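Local atomic coordinates of 23S rRNA (guanine(2535)-N(1))-methyltransferase (PDB entry 1O9G), a protein that methylates N1 of guanine-2535 in 23S ribosomal RNA, using S-adenosyl-L-methionine as methyl donor, and thereby confers resistance to the orthosomycin antibiotic avilamycin. Residues L90-A93 and A94-L97. The protein carries 3 engineered substitutions. Numbering follows the deposited sequence.
Sequences LELA and AKNL
A94 N donates to L90 O at 2.9 Å, the first of four i to i+4 backbone hydrogen bonds joining 90-93 to 94-97 within helix 87-98. The next bond, K95 N to E91 O, is weak at 3.3 Å. N96 N then reaches L92 O at 3.0 Å, and L97 N closes on A93 O at 2.8 Å. Side chains of the second turn lean back on these carbonyls: CB of A94 lies 3.5 Å from L90 O, CB of N96 3.7 Å from A93 O, and CG of L97, set beside its own backbone N by a chi1 of -71°, 3.5 Å from A93 O. L92 CD1 grazes K95 CD at 4.4 Å. The carboxamide of buried N96 is satisfied outside the helix, OD1 accepting from H23 N and ND2 donating to S62 O. L90, A93 and L97 all pack on I149 of strand 147-151, an outermost strand of the Rossmann-like methyltransferase sheet. The backbone N-H groups of 94-97 are thus satisfied within the helix, that of K95 only weakly, while its apolar face meets strand 147-151, with L97 also against helix 64-72, and N96 ties it to two loop backbones.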
ATOM      1  N   LEU A  90       9.272   3.599  -9.419  1.00 21.29           N
ATOM      2  CA  LEU A  90       8.064   4.310  -9.807  1.00 19.20           C
ATOM      3  C   LEU A  90       7.512   3.967 -11.174  1.00 18.54           C
ATOM      4  O   LEU A  90       6.315   4.031 -11.369  1.00 16.85           O
ATOM      5  CB  LEU A  90       8.224   5.799  -9.626  1.00 21.31           C
ATOM      6  CG  LEU A  90       8.366   6.306  -8.187  1.00 25.13           C
ATOM      7  CD1 LEU A  90       8.565   7.794  -8.160  1.00 31.07           C
ATOM      8  CD2 LEU A  90       7.144   5.932  -7.389  1.00 25.90           C
ATOM      9  N   GLU A  91       8.374   3.579 -12.099  1.00 20.40           N
ATOM     10  CA  GLU A  91       7.941   3.123 -13.411  1.00 21.08           C
ATOM     11  C   GLU A  91       7.053   1.899 -13.249  1.00 19.32           C
ATOM     12  O   GLU A  91       5.996   1.801 -13.854  1.00 18.94           O
ATOM     13  CB  GLU A  91       9.147   2.750 -14.322  1.00 25.05           C
ATOM     14  CG  GLU A  91      10.159   3.846 -14.692  1.00 29.47           C
ATOM     15  CD  GLU A  91      11.280   3.362 -15.656  1.00 35.40           C
ATOM     16  OE1 GLU A  91      11.557   2.146 -15.696  1.00 39.87           O
ATOM     17  OE2 GLU A  91      11.908   4.174 -16.379  1.00 37.00           O
ATOM     18  N   LEU A  92       7.463   0.972 -12.397  1.00 20.22           N
ATOM     19  CA  LEU A  92       6.677  -0.228 -12.171  1.00 20.05           C
ATOM     20  C   LEU A  92       5.420   0.086 -11.362  1.00 16.04           C
ATOM     21  O   LEU A  92       4.360  -0.450 -11.653  1.00 14.69           O
ATOM     22  CB  LEU A  92       7.499  -1.289 -11.479  1.00 23.67           C
ATOM     23  CG  LEU A  92       6.890  -2.698 -11.509  1.00 29.48           C
ATOM     24  CD1 LEU A  92       6.841  -3.292 -12.931  1.00 34.30           C
ATOM     25  CD2 LEU A  92       7.718  -3.586 -10.625  1.00 35.16           C
ATOM     26  N   ALA A  93       5.522   0.980 -10.378  1.00 15.34           N
ATOM     27  CA  ALA A  93       4.362   1.402  -9.602  1.00 13.62           C
ATOM     28  C   ALA A  93       3.294   1.998 -10.501  1.00 13.09           C
ATOM     29  O   ALA A  93       2.108   1.760 -10.325  1.00 13.28           O
ATOM     30  CB  ALA A  93       4.717   2.365  -8.478  1.00 15.33           C
ATOM     31  N   ALA A  94       3.728   2.729 -11.517  1.00 13.11           N
ATOM     32  CA  ALA A  94       2.794   3.343 -12.435  1.00 12.64           C
ATOM     33  C   ALA A  94       2.050   2.264 -13.234  1.00 13.32           C
ATOM     34  O   ALA A  94       0.868   2.408 -13.485  1.00 13.16           O
ATOM     35  CB  ALA A  94       3.500   4.297 -13.355  1.00 14.69           C
ATOM     36  N   LYS A  95       2.734   1.201 -13.658  1.00 13.74           N
ATOM     37  CA  LYS A  95       2.079   0.082 -14.338  1.00 14.74           C
ATOM     38  C   LYS A  95       1.057  -0.570 -13.424  1.00 13.58           C
ATOM     39  O   LYS A  95      -0.030  -0.943 -13.862  1.00 14.14           O
ATOM     40  CB  LYS A  95       3.084  -0.975 -14.839  1.00 18.06           C
ATOM     41  CG  LYS A  95       3.934  -0.521 -15.988  1.00 23.46           C
ATOM     42  CD  LYS A  95       4.793  -1.675 -16.504  1.00 29.17           C
ATOM     43  CE  LYS A  95       4.044  -2.600 -17.454  1.00 35.25           C
ATOM     44  NZ  LYS A  95       4.987  -3.382 -18.295  1.00 44.84           N
ATOM     45  N   ASN A  96       1.387  -0.711 -12.149  1.00 11.89           N
ATOM     46  CA  ASN A  96       0.429  -1.297 -11.218  1.00 11.97           C
ATOM     47  C   ASN A  96      -0.757  -0.371 -11.014  1.00 11.72           C
ATOM     48  O   ASN A  96      -1.894  -0.821 -11.048  1.00 12.70           O
ATOM     49  CB  ASN A  96       1.070  -1.712  -9.885  1.00 12.33           C
ATOM     50  CG  ASN A  96       1.712  -3.070  -9.942  1.00 13.87           C
ATOM     51  OD1 ASN A  96       1.135  -3.969 -10.536  1.00 16.04           O
ATOM     52  ND2 ASN A  96       2.874  -3.264  -9.286  1.00 13.64           N
ATOM     53  N   LEU A  97      -0.516   0.921 -10.824  1.00 11.70           N
ATOM     54  CA  LEU A  97      -1.628   1.849 -10.627  1.00 12.01           C
ATOM     55  C   LEU A  97      -2.546   1.969 -11.844  1.00 12.30           C
ATOM     56  O   LEU A  97      -3.711   2.303 -11.716  1.00 12.64           O
ATOM     57  CB  LEU A  97      -1.181   3.241 -10.207  1.00 14.38           C
ATOM     58  CG  LEU A  97      -0.639   3.336  -8.814  1.00 17.89           C
ATOM     59  CD1 LEU A  97      -0.399   4.822  -8.555  1.00 21.07           C
ATOM     60  CD2 LEU A  97      -1.488   2.784  -7.735  1.00 22.82           C
TER